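Local coordinates for protein dual oxidase maturation factor 1 (Homo sapiens, PDB 7D3F) that may be required for the maturation of functional dual oxidase DUOX1 and its transport from the endoplasmic reticulum to the plasma membrane, at residues S60-G64 against W191-N195; I67-F72 against L184-F188. All coordinates share one frame; numbering follows the deposited sequence.

How the contacts relate
Helix 50-72 supplies the first half of both contacts, 60-64 before 67-72 as the chain runs from the N terminus. The chain then passes through most of the antiparallel sheet and two short helices, and returns along helix 169-199. Residues 184-188 meet 67-72 first, so contact 2 closes the inner loop, with 111 residues between its segments. Residues 191-195 then meet 60-64, and contact 1 closes the outer loop of 126 residues around it. This nested, uncrossed order is what two antiparallel helices produce when they pair at successive levels. The contact centres lie about 11 Å apart, and together they tie two predicted membrane-spanning helices along one seam.

Contact 1: residues S60-G64 against W191-N195; sequences SLFIG and WLLAN
The indole NE1 of Trp191 meets two oxygens of Ser60: the backbone O at 3.1 Å and the hydroxyl OG at 3.3 Å. Both hydrogen bonds are weak: the N-H aims squarely at neither oxygen, with angles near 124°. Ser60 OG in turn donates to Asn195 OD1; the modelled separation is very short and its exact value doubtful at this resolution. The short segments run antiparallel, their axes 165° apart and 11.0 Å from each other at closest, within a predicted transmembrane helix pair. The indole spans this gap, with CG trans to the backbone N (chi1 170°). Gly64 lies against one face: its CA sits 3.7 Å from the centroid of the six-membered ring, a CH-pi contact made by the backbone itself. On the opposite face Asn195 ND2 lies 3.0 Å above the plane, offset toward the rim. That amide is held by a nearly straight bond from ND2 to Trp191 O, 3.1 Å long, and the same oxygen accepts Asn195 N from the other side of its carbonyl plane. Ile63 crosses the indole at a slant, placing CG2 3.6 Å from Trp191 CD1. Thr213 of helix 203-229 also touches Trp191, and the ring of Phe188 meets its indole.

Contact 2: residues I67-F72 against L184-F188; sequences ILAVNF and LWVAF
Asn71 crosses to Leu184 and Trp185 where helix 50-72 nears its end, in an antiparallel pair of predicted transmembrane helices whose short axes lie 9.7 Å apart and at 166°. Its CB is near Leu184 CD1. With CG trans to the backbone N, the amide extends toward helix 169-199, and CG comes to lie over one face of the Trp185 ring, offset toward the rim. The two amide atoms then diverge. OD1 passes 3.7 Å from Leu184 CB and is hydrogen-bonded to Ser181 OG, one turn earlier on helix 169-199, so this buried oxygen has a polar partner. ND2 is 3.4 Å from Trp185 NE1, but both are donors and form no bond; it also sits over the centre of the Phe72 ring. Phe72 reaches Trp185 as well, its CZ 3.6 Å from CZ2 in an oblique pair, the planes at 83°. Beside Asn71, Val70 CG1 packs on Leu184 CD1, and helix 249-274 touches both residues through Thr254. Toward Phe188 the side chains that meet are apolar. Ile67 CG2 lies 3.5 Å from Leu184 O and also meets Phe188 CB, while its CD1 comes near the Ala187 carbonyl. Leu68 CD2 lies between two rings: it approaches Trp185 CZ3 at 4.0 Å and also stands over a face of Phe188, 16° off the normal in a CH-pi contact, while CG and CD1 lie near Phe188 CE1, CG at 3.6 Å.

Contact 1: residues S60-G64 against W191-N195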
loop_
_atom_site.group_PDB
_atom_site.type_symbol
_atom_site.label_atom_id
_atom_site.label_comp_id
_atom_site.label_asym_id
_atom_site.label_seq_id
_atom_site.Cartn_x
_atom_site.Cartn_y
_atom_site.Cartn_z
ATOM N N SER B 60 -28.826 -5.893 -7.769
ATOM C CA SER B 60 -27.700 -5.074 -7.347
ATOM C C SER B 60 -26.432 -5.905 -7.338
ATOM O O SER B 60 -25.460 -5.587 -8.040
ATOM C CB SER B 60 -27.968 -4.479 -5.963
ATOM O OG SER B 60 -26.876 -3.692 -5.524
ATOM N N LEU B 61 -26.474 -7.043 -6.640
ATOM C CA LEU B 61 -25.278 -7.863 -6.534
ATOM C C LEU B 61 -24.782 -8.235 -7.918
ATOM O O LEU B 61 -23.622 -7.972 -8.265
ATOM C CB LEU B 61 -25.557 -9.109 -5.692
ATOM C CG LEU B 61 -25.689 -8.870 -4.187
ATOM C CD1 LEU B 61 -25.855 -10.184 -3.438
ATOM C CD2 LEU B 61 -24.483 -8.104 -3.670
ATOM N N PHE B 62 -25.694 -8.733 -8.762
ATOM C CA PHE B 62 -25.303 -9.142 -10.103
ATOM C C PHE B 62 -24.573 -8.007 -10.793
ATOM O O PHE B 62 -23.418 -8.163 -11.213
ATOM C CB PHE B 62 -26.531 -9.573 -10.905
ATOM C CG PHE B 62 -26.230 -9.909 -12.339
ATOM C CD1 PHE B 62 -26.614 -9.057 -13.361
ATOM C CD2 PHE B 62 -25.553 -11.073 -12.665
ATOM C CE1 PHE B 62 -26.339 -9.363 -14.683
ATOM C CE2 PHE B 62 -25.273 -11.385 -13.985
ATOM C CZ PHE B 62 -25.666 -10.529 -14.995
ATOM N N ILE B 63 -25.190 -6.819 -10.795
ATOM C CA ILE B 63 -24.591 -5.669 -11.465
ATOM C C ILE B 63 -23.165 -5.484 -10.973
ATOM O O ILE B 63 -22.204 -5.561 -11.750
ATOM C CB ILE B 63 -25.436 -4.405 -11.239
ATOM C CG1 ILE B 63 -26.802 -4.546 -11.915
ATOM C CG2 ILE B 63 -24.697 -3.175 -11.752
ATOM C CD1 ILE B 63 -27.741 -3.392 -11.633
ATOM N N GLY B 64 -23.011 -5.357 -9.649
ATOM C CA GLY B 64 -21.685 -5.165 -9.091
ATOM C C GLY B 64 -20.734 -6.239 -9.560
ATOM O O GLY B 64 -19.718 -5.949 -10.204
ATOM N N TRP B 191 -22.125 2.588 -8.894
ATOM C CA TRP B 191 -22.967 1.517 -8.369
ATOM C C TRP B 191 -22.949 1.500 -6.846
ATOM O O TRP B 191 -23.994 1.331 -6.205
ATOM C CB TRP B 191 -22.507 0.169 -8.928
ATOM C CG TRP B 191 -23.142 -1.020 -8.268
ATOM C CD1 TRP B 191 -24.379 -1.534 -8.520
ATOM C CD2 TRP B 191 -22.562 -1.851 -7.252
ATOM N NE1 TRP B 191 -24.610 -2.629 -7.723
ATOM C CE2 TRP B 191 -23.509 -2.844 -6.936
ATOM C CE3 TRP B 191 -21.336 -1.849 -6.580
ATOM C CZ2 TRP B 191 -23.269 -3.826 -5.977
ATOM C CZ3 TRP B 191 -21.099 -2.826 -5.629
ATOM C CH2 TRP B 191 -22.061 -3.800 -5.335
ATOM N N LEU B 192 -21.766 1.672 -6.251
ATOM C CA LEU B 192 -21.671 1.756 -4.795
ATOM C C LEU B 192 -22.488 2.928 -4.263
ATOM O O LEU B 192 -23.236 2.792 -3.287
ATOM C CB LEU B 192 -20.208 1.891 -4.369
ATOM C CG LEU B 192 -19.311 0.656 -4.430
ATOM C CD1 LEU B 192 -17.869 1.045 -4.144
ATOM C CD2 LEU B 192 -19.785 -0.392 -3.439
ATOM N N LEU B 193 -22.361 4.091 -4.906
ATOM C CA LEU B 193 -23.101 5.267 -4.461
ATOM C C LEU B 193 -24.605 5.077 -4.628
ATOM O O LEU B 193 -25.387 5.512 -3.776
ATOM C CB LEU B 193 -22.619 6.507 -5.213
ATOM C CG LEU B 193 -21.199 6.955 -4.859
ATOM C CD1 LEU B 193 -20.831 8.234 -5.593
ATOM C CD2 LEU B 193 -21.053 7.134 -3.355
ATOM N N ALA B 194 -25.029 4.439 -5.722
ATOM C CA ALA B 194 -26.448 4.167 -5.925
ATOM C C ALA B 194 -26.985 3.225 -4.856
ATOM O O ALA B 194 -28.084 3.434 -4.331
ATOM C CB ALA B 194 -26.678 3.582 -7.318
ATOM N N ASN B 195 -26.224 2.180 -4.523
ATOM C CA ASN B 195 -26.647 1.274 -3.462
ATOM C C ASN B 195 -26.747 2.000 -2.127
ATOM O O ASN B 195 -27.671 1.752 -1.345
ATOM C CB ASN B 195 -25.683 0.093 -3.360
ATOM C CG ASN B 195 -26.113 -1.085 -4.207
ATOM O OD1 ASN B 195 -26.700 -2.045 -3.704
ATOM N ND2 ASN B 195 -25.834 -1.017 -5.503
#

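Contact 2: residues I67-F72 against L184-F188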
loop_
_atom_site.group_PDB
_atom_site.type_symbol
_atom_site.label_atom_id
_atom_site.label_comp_id
_atom_site.label_asym_id
_atom_site.label_seq_id
_atom_site.Cartn_x
_atom_site.Cartn_y
_atom_site.Cartn_z
ATOM N N ILE B 67 -19.767 -5.931 -13.234
ATOM C CA ILE B 67 -18.815 -4.854 -13.487
ATOM C C ILE B 67 -17.415 -5.322 -13.127
ATOM O O ILE B 67 -16.513 -5.368 -13.974
ATOM C CB ILE B 67 -19.207 -3.586 -12.709
ATOM C CG1 ILE B 67 -20.550 -3.047 -13.205
ATOM C CG2 ILE B 67 -18.123 -2.526 -12.834
ATOM C CD1 ILE B 67 -21.002 -1.780 -12.498
ATOM N N LEU B 68 -17.250 -5.788 -11.885
ATOM C CA LEU B 68 -15.930 -6.210 -11.442
ATOM C C LEU B 68 -15.396 -7.310 -12.343
ATOM O O LEU B 68 -14.272 -7.222 -12.852
ATOM C CB LEU B 68 -15.982 -6.668 -9.985
ATOM C CG LEU B 68 -16.064 -5.551 -8.943
ATOM C CD1 LEU B 68 -16.043 -6.123 -7.534
ATOM C CD2 LEU B 68 -14.931 -4.554 -9.137
ATOM N N ALA B 69 -16.225 -8.322 -12.615
ATOM C CA ALA B 69 -15.778 -9.408 -13.475
ATOM C C ALA B 69 -15.399 -8.871 -14.844
ATOM O O ALA B 69 -14.316 -9.169 -15.367
ATOM C CB ALA B 69 -16.868 -10.473 -13.587
ATOM N N VAL B 70 -16.249 -8.008 -15.404
ATOM C CA VAL B 70 -15.984 -7.481 -16.735
ATOM C C VAL B 70 -14.735 -6.613 -16.717
ATOM O O VAL B 70 -14.021 -6.513 -17.722
ATOM C CB VAL B 70 -17.229 -6.733 -17.250
ATOM C CG1 VAL B 70 -16.860 -5.397 -17.856
ATOM C CG2 VAL B 70 -17.979 -7.598 -18.258
ATOM N N ASN B 71 -14.419 -6.009 -15.568
ATOM C CA ASN B 71 -13.206 -5.206 -15.486
ATOM C C ASN B 71 -11.961 -6.078 -15.405
ATOM O O ASN B 71 -10.881 -5.653 -15.834
ATOM C CB ASN B 71 -13.276 -4.256 -14.292
ATOM C CG ASN B 71 -12.047 -3.371 -14.175
ATOM O OD1 ASN B 71 -11.905 -2.383 -14.897
ATOM N ND2 ASN B 71 -11.155 -3.722 -13.259
ATOM N N PHE B 72 -12.085 -7.294 -14.871
ATOM C CA PHE B 72 -10.926 -8.151 -14.668
ATOM C C PHE B 72 -10.860 -9.335 -15.623
ATOM O O PHE B 72 -9.835 -10.028 -15.650
ATOM C CB PHE B 72 -10.892 -8.666 -13.221
ATOM C CG PHE B 72 -10.578 -7.603 -12.207
ATOM C CD1 PHE B 72 -9.301 -7.077 -12.109
ATOM C CD2 PHE B 72 -11.557 -7.136 -11.347
ATOM C CE1 PHE B 72 -9.008 -6.101 -11.174
ATOM C CE2 PHE B 72 -11.271 -6.161 -10.411
ATOM C CZ PHE B 72 -9.995 -5.643 -10.324
ATOM N N LEU B 184 -15.000 1.647 -16.268
ATOM C CA LEU B 184 -15.650 0.597 -15.490
ATOM C C LEU B 184 -15.473 0.821 -13.993
ATOM O O LEU B 184 -16.381 0.530 -13.208
ATOM C CB LEU B 184 -15.108 -0.771 -15.901
ATOM C CG LEU B 184 -15.570 -1.253 -17.275
ATOM C CD1 LEU B 184 -14.838 -2.519 -17.660
ATOM C CD2 LEU B 184 -17.075 -1.474 -17.288
ATOM N N TRP B 185 -14.311 1.325 -13.574
ATOM C CA TRP B 185 -14.131 1.674 -12.168
ATOM C C TRP B 185 -15.049 2.821 -11.764
ATOM O O TRP B 185 -15.608 2.820 -10.659
ATOM C CB TRP B 185 -12.670 2.027 -11.890
ATOM C CG TRP B 185 -11.804 0.829 -11.652
ATOM C CD1 TRP B 185 -10.747 0.417 -12.408
ATOM C CD2 TRP B 185 -11.930 -0.119 -10.585
ATOM N NE1 TRP B 185 -10.201 -0.727 -11.875
ATOM C CE2 TRP B 185 -10.910 -1.077 -10.756
ATOM C CE3 TRP B 185 -12.803 -0.252 -9.501
ATOM C CZ2 TRP B 185 -10.741 -2.151 -9.884
ATOM C CZ3 TRP B 185 -12.634 -1.318 -8.638
ATOM C CH2 TRP B 185 -11.611 -2.253 -8.834
ATOM N N VAL B 186 -15.216 3.810 -12.645
ATOM C CA VAL B 186 -16.169 4.883 -12.371
ATOM C C VAL B 186 -17.580 4.320 -12.248
ATOM O O VAL B 186 -18.355 4.726 -11.373
ATOM C CB VAL B 186 -16.083 5.972 -13.457
ATOM C CG1 VAL B 186 -17.156 7.024 -13.237
ATOM C CG2 VAL B 186 -14.706 6.614 -13.454
ATOM N N ALA B 187 -17.934 3.374 -13.122
ATOM C CA ALA B 187 -19.250 2.745 -13.052
ATOM C C ALA B 187 -19.430 1.970 -11.753
ATOM O O ALA B 187 -20.514 1.976 -11.165
ATOM C CB ALA B 187 -19.458 1.829 -14.257
ATOM N N PHE B 188 -18.381 1.283 -11.298
ATOM C CA PHE B 188 -18.455 0.556 -10.033
ATOM C C PHE B 188 -18.632 1.511 -8.856
ATOM O O PHE B 188 -19.405 1.231 -7.929
ATOM C CB PHE B 188 -17.204 -0.302 -9.850
ATOM C CG PHE B 188 -17.172 -1.066 -8.556
ATOM C CD1 PHE B 188 -17.922 -2.220 -8.398
ATOM C CD2 PHE B 188 -16.385 -0.635 -7.501
ATOM C CE1 PHE B 188 -17.893 -2.926 -7.210
ATOM C CE2 PHE B 188 -16.351 -1.338 -6.311
ATOM C CZ PHE B 188 -17.106 -2.484 -6.166
#